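Local atomic coordinates of type 3 secretion system chaperone YscE (Yersinia pestis, PDB entry 2P58), a protein that acts with YscG as a cytoplasmic chaperone that keeps the type III secretion needle protein YscF from polymerising before it is secreted. Residues Leu24-Leu27 with Lys28-Met32; Ala37-Tyr40 with Gln41-Arg45. All coordinates share one frame; numbering follows the deposited sequence.

Interaction 1. Residues Leu24-Leu27 with Lys28-Met32; sequences LTKL and KKDMM
K26 and D30, one helical turn apart near the C-terminal end of helix 10-30, form the salt bridge of this local contact. K26 NZ lies 2.8 Å from D30 OD2 and meets the syn lone pair, the one on the side of the other carboxylate oxygen. The lysine chain runs straight through its first three torsions and bends only at the last (chi4 -58°), which turns the ammonium group toward the aspartate. A water molecule bridges the same two atoms, accepting from K26 NZ and donating to D30 OD2, so OD2 receives both the direct and the relayed bond. The other oxygen, D30 OD1, forms a salt bridge with R33.

The backbone supplies four i to i+4 hydrogen bonds, as expected of an alpha helix: K28 N to L24 O, K29 N to T25 O, D30 N to K26 O at 2.8 Å, and M31 N to L27 O at 2.9 Å.

Apolar contacts complete the set. L27 CG rests 4.0 Å from the selenium atom SE of selenomethionine M31. The K28 chain crosses L24 at a slant, bringing its CE to 3.9 Å from L24 CG. K29, by contrast, runs alongside T25 and points the same way, its CE 3.8 Å from T25 CG2, while T25 OG1 bonds to the carbonyl of E21.

With K26 on OD2 and R33 on OD1, the buried D30 carboxylate has a positively charged partner for each oxygen, which would offset its charge and probably favours the ionised form.

Interaction 2. Residues Ala37-Tyr40 with Gln41-Arg45; sequences AKQY and QVWQR
Q39 lays its side chain over the indole of W43, one turn further along helix 37-60. From CB the chain leaves with CG anti to the backbone N and then bends at chi2. CG is the first atom to reach the ring: it stands 3.3 Å from the centroid of the six-membered ring of W43 and 7° off the ring normal, a CH-pi contact centred over the face. CD follows 3.6 Å from W43 CE2 and equally near W43 CZ2, over the bond that joins them. At the tip, OE1 comes to 3.2 Å from W43 NE1, but it approaches from above the indole plane and the angle is too poor for a hydrogen bond. The amide and ring planes are 24° apart, so the group lies roughly flat on the indole.

W43 turns its edge to a second partner. It points at the face of the Y40 ring in a T-shaped (edge-to-face) pair, with planes at 88° and the centroid of the Y40 ring 5.0 Å from that of the W43 six-membered ring. W43 CZ3 makes the closest approach, 3.5 Å from Y40 CZ. The backbone joins Q39 and W43 as well, W43 N bonding to Q39 O at 2.9 Å.

The group occupies the first turns of helix 37-60. D36 OD1 accepts from Q39 N just before the helix, and the Y40 hydroxyl reaches back to M31 at the end of helix 10-30. W43 packs on L27 and D30 of helix 10-30, while V42 packs on an aromatic side chain of the chain of another protein in the assembly.

In the fold
The two contacts lie on consecutive helices of a helical hairpin, interaction 1 at the end of helix 10-30 and interaction 2 at the start of helix 37-60, with centres about 12 Å apart. They also touch directly across the turn. M31 O and Y40 OH are 2.7 Å apart, a probable hydrogen bond. The indole of W43 packs beside this link: L27 CD1 is 3.4 Å from W43 CD1, M31 CG is 3.8 Å from W43 CE3, and D30 O is 3.3 Å from W43 CH2. Residues 24-32 thus meet residues 37-45 mainly through W43 and Y40, which join the two helices where the chain reverses.

Interaction 1. Residues Leu24-Leu27 with Lys28-Met32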
loop_
_atom_site.group_PDB
_atom_site.type_symbol
_atom_site.label_atom_id
_atom_site.label_comp_id
_atom_site.label_asym_id
_atom_site.label_seq_id
_atom_site.Cartn_x
_atom_site.Cartn_y
_atom_site.Cartn_z
ATOM N N LEU A 24 0.888 19.330 -9.423
ATOM C CA LEU A 24 -0.520 19.707 -9.533
ATOM C C LEU A 24 -0.666 20.992 -10.335
ATOM O O LEU A 24 -1.521 21.102 -11.201
ATOM C CB LEU A 24 -1.166 19.864 -8.153
ATOM C CG LEU A 24 -2.653 20.243 -8.112
ATOM C CD1 LEU A 24 -3.497 19.212 -8.934
ATOM C CD2 LEU A 24 -3.156 20.246 -6.646
ATOM N N THR A 25 0.193 21.968 -10.067
ATOM C CA THR A 25 0.092 23.232 -10.813
ATOM C C THR A 25 0.363 23.013 -12.297
ATOM O O THR A 25 -0.343 23.571 -13.158
ATOM C CB THR A 25 1.070 24.271 -10.203
ATOM O OG1 THR A 25 0.673 24.479 -8.843
ATOM C CG2 THR A 25 1.013 25.606 -10.966
ATOM N N LYS A 26 1.354 22.173 -12.611
ATOM C CA LYS A 26 1.686 21.888 -13.999
ATOM C C LYS A 26 0.507 21.172 -14.703
ATOM O O LYS A 26 0.151 21.496 -15.835
ATOM C CB LYS A 26 2.958 21.032 -14.107
ATOM C CG LYS A 26 3.269 20.572 -15.536
ATOM C CD LYS A 26 4.498 19.688 -15.603
ATOM C CE LYS A 26 4.609 18.991 -16.966
ATOM N NZ LYS A 26 3.376 18.170 -17.250
ATOM N N LEU A 27 -0.095 20.203 -14.018
ATOM C CA LEU A 27 -1.248 19.481 -14.557
ATOM C C LEU A 27 -2.406 20.460 -14.804
ATOM O O LEU A 27 -3.066 20.403 -15.846
ATOM C CB LEU A 27 -1.680 18.395 -13.554
ATOM C CG LEU A 27 -2.943 17.618 -13.909
ATOM C CD1 LEU A 27 -2.777 16.944 -15.271
ATOM C CD2 LEU A 27 -3.193 16.572 -12.803
ATOM N N LYS A 28 -2.642 21.401 -13.893
ATOM C CA LYS A 28 -3.751 22.318 -14.137
ATOM C C LYS A 28 -3.454 23.193 -15.352
ATOM O O LYS A 28 -4.366 23.587 -16.076
ATOM C CB LYS A 28 -4.033 23.164 -12.908
ATOM C CG LYS A 28 -4.622 22.339 -11.760
ATOM C CD LYS A 28 -4.821 23.224 -10.555
ATOM C CE LYS A 28 -5.503 22.484 -9.439
ATOM N NZ LYS A 28 -5.647 23.391 -8.278
ATOM N N LYS A 29 -2.175 23.496 -15.584
ATOM C CA LYS A 29 -1.795 24.261 -16.786
ATOM C C LYS A 29 -1.973 23.376 -18.040
ATOM O O LYS A 29 -2.436 23.846 -19.092
ATOM C CB LYS A 29 -0.354 24.760 -16.665
ATOM C CG LYS A 29 -0.251 25.893 -15.667
ATOM C CD LYS A 29 1.184 26.419 -15.531
ATOM C CE LYS A 29 1.322 27.358 -14.317
ATOM N NZ LYS A 29 2.776 27.469 -13.949
ATOM N N ASP A 30 -1.619 22.094 -17.943
ATOM C CA ASP A 30 -1.820 21.199 -19.083
ATOM C C ASP A 30 -3.329 21.087 -19.393
ATOM O O ASP A 30 -3.725 20.950 -20.532
ATOM C CB ASP A 30 -1.289 19.769 -18.804
ATOM C CG ASP A 30 0.238 19.697 -18.729
ATOM O OD1 ASP A 30 0.914 20.664 -19.139
ATOM O OD2 ASP A 30 0.762 18.658 -18.256
HETATM N N MSE A 31 -4.169 21.149 -18.370
HETATM C CA MSE A 31 -5.600 21.032 -18.582
HETATM C C MSE A 31 -6.231 22.264 -19.260
HETATM O O MSE A 31 -7.434 22.273 -19.561
HETATM C CB MSE A 31 -6.295 20.726 -17.254
HETATM C CG MSE A 31 -5.868 19.347 -16.662
HETATM SE SE MSE A 31 -6.549 18.947 -14.980
HETATM C CE MSE A 31 -8.186 18.718 -15.387
HETATM N N MSE A 32 -5.430 23.297 -19.471
HETATM C CA MSE A 32 -5.938 24.484 -20.155
HETATM C C MSE A 32 -5.704 24.333 -21.673
HETATM O O MSE A 32 -6.171 25.145 -22.489
HETATM C CB MSE A 32 -5.240 25.743 -19.603
HETATM C CG MSE A 32 -5.780 26.187 -18.235
HETATM SE SE MSE A 32 -7.594 26.402 -18.109
HETATM C CE MSE A 32 -7.828 27.863 -19.353
HETATM O O HOH W 1 1.298 17.145 -16.224
#

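Interaction 2. Residues Ala37-Tyr40 with Gln41-Arg45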
loop_
_atom_site.group_PDB
_atom_site.type_symbol
_atom_site.label_atom_id
_atom_site.label_comp_id
_atom_site.label_asym_id
_atom_site.label_seq_id
_atom_site.Cartn_x
_atom_site.Cartn_y
_atom_site.Cartn_z
ATOM N N ALA A 37 -12.330 13.964 -24.472
ATOM C CA ALA A 37 -12.849 13.507 -23.193
ATOM C C ALA A 37 -11.962 12.465 -22.514
ATOM O O ALA A 37 -11.794 12.492 -21.297
ATOM C CB ALA A 37 -14.249 12.990 -23.358
ATOM N N LYS A 38 -11.354 11.576 -23.289
ATOM C CA LYS A 38 -10.496 10.567 -22.664
ATOM C C LYS A 38 -9.275 11.228 -22.010
ATOM O O LYS A 38 -8.777 10.750 -20.984
ATOM C CB LYS A 38 -10.018 9.538 -23.700
ATOM C CG LYS A 38 -11.151 8.724 -24.244
ATOM C CD LYS A 38 -10.612 7.574 -25.083
ATOM C CE LYS A 38 -11.761 6.805 -25.685
ATOM N NZ LYS A 38 -11.256 5.571 -26.374
ATOM N N GLN A 39 -8.761 12.287 -22.631
ATOM C CA GLN A 39 -7.608 12.973 -22.057
ATOM C C GLN A 39 -8.026 13.591 -20.710
ATOM O O GLN A 39 -7.247 13.570 -19.729
ATOM C CB GLN A 39 -7.104 14.061 -23.015
ATOM C CG GLN A 39 -5.890 14.866 -22.492
ATOM C CD GLN A 39 -4.689 14.004 -22.215
ATOM O OE1 GLN A 39 -4.438 13.561 -21.063
ATOM N NE2 GLN A 39 -3.932 13.764 -23.235
ATOM N N TYR A 40 -9.242 14.135 -20.644
ATOM C CA TYR A 40 -9.665 14.725 -19.384
ATOM C C TYR A 40 -9.973 13.684 -18.323
ATOM O O TYR A 40 -9.899 13.983 -17.143
ATOM C CB TYR A 40 -10.850 15.687 -19.560
ATOM C CG TYR A 40 -10.351 17.021 -20.065
ATOM C CD1 TYR A 40 -10.100 17.230 -21.417
ATOM C CD2 TYR A 40 -9.985 18.029 -19.165
ATOM C CE1 TYR A 40 -9.478 18.396 -21.862
ATOM C CE2 TYR A 40 -9.362 19.204 -19.613
ATOM C CZ TYR A 40 -9.112 19.378 -20.941
ATOM O OH TYR A 40 -8.467 20.517 -21.381
ATOM N N GLN A 41 -10.289 12.458 -18.726
ATOM C CA GLN A 41 -10.545 11.424 -17.725
ATOM C C GLN A 41 -9.202 11.106 -17.092
ATOM O O GLN A 41 -9.123 10.964 -15.866
ATOM C CB GLN A 41 -11.208 10.190 -18.358
ATOM C CG GLN A 41 -12.644 10.543 -18.777
ATOM C CD GLN A 41 -13.249 9.615 -19.797
ATOM O OE1 GLN A 41 -14.233 9.971 -20.473
ATOM N NE2 GLN A 41 -12.686 8.417 -19.919
ATOM N N VAL A 42 -8.148 11.050 -17.903
ATOM C CA VAL A 42 -6.800 10.779 -17.412
ATOM C C VAL A 42 -6.357 11.919 -16.492
ATOM O O VAL A 42 -5.931 11.700 -15.354
ATOM C CB VAL A 42 -5.772 10.644 -18.590
ATOM C CG1 VAL A 42 -4.329 10.542 -18.058
ATOM C CG2 VAL A 42 -6.102 9.414 -19.423
ATOM N N TRP A 43 -6.463 13.151 -16.979
ATOM C CA TRP A 43 -6.033 14.287 -16.158
ATOM C C TRP A 43 -6.829 14.460 -14.861
ATOM O O TRP A 43 -6.249 14.846 -13.836
ATOM C CB TRP A 43 -6.099 15.581 -16.975
ATOM C CG TRP A 43 -5.040 15.712 -18.040
ATOM C CD1 TRP A 43 -3.754 15.214 -18.011
ATOM C CD2 TRP A 43 -5.123 16.530 -19.210
ATOM N NE1 TRP A 43 -3.039 15.686 -19.084
ATOM C CE2 TRP A 43 -3.849 16.501 -19.833
ATOM C CE3 TRP A 43 -6.152 17.289 -19.791
ATOM C CZ2 TRP A 43 -3.569 17.208 -21.012
ATOM C CZ3 TRP A 43 -5.874 17.991 -20.965
ATOM C CH2 TRP A 43 -4.585 17.941 -21.559
ATOM N N GLN A 44 -8.140 14.217 -14.890
ATOM C CA GLN A 44 -8.973 14.337 -13.688
ATOM C C GLN A 44 -8.510 13.306 -12.651
ATOM O O GLN A 44 -8.431 13.615 -11.465
ATOM C CB GLN A 44 -10.455 14.096 -13.988
ATOM C CG GLN A 44 -11.411 14.093 -12.744
ATOM C CD GLN A 44 -11.538 12.730 -11.996
ATOM O OE1 GLN A 44 -11.644 11.658 -12.608
ATOM N NE2 GLN A 44 -11.568 12.789 -10.660
ATOM N N ARG A 45 -8.186 12.103 -13.111
ATOM C CA ARG A 45 -7.735 11.061 -12.184
ATOM C C ARG A 45 -6.439 11.458 -11.526
ATOM O O ARG A 45 -6.241 11.236 -10.323
ATOM C CB ARG A 45 -7.469 9.746 -12.922
ATOM C CG ARG A 45 -8.228 8.580 -12.360
ATOM C CD ARG A 45 -9.682 8.742 -12.734
ATOM N NE ARG A 45 -10.243 7.474 -13.205
ATOM C CZ ARG A 45 -11.258 7.362 -14.058
ATOM N NH1 ARG A 45 -11.854 8.439 -14.568
ATOM N NH2 ARG A 45 -11.679 6.158 -14.407
#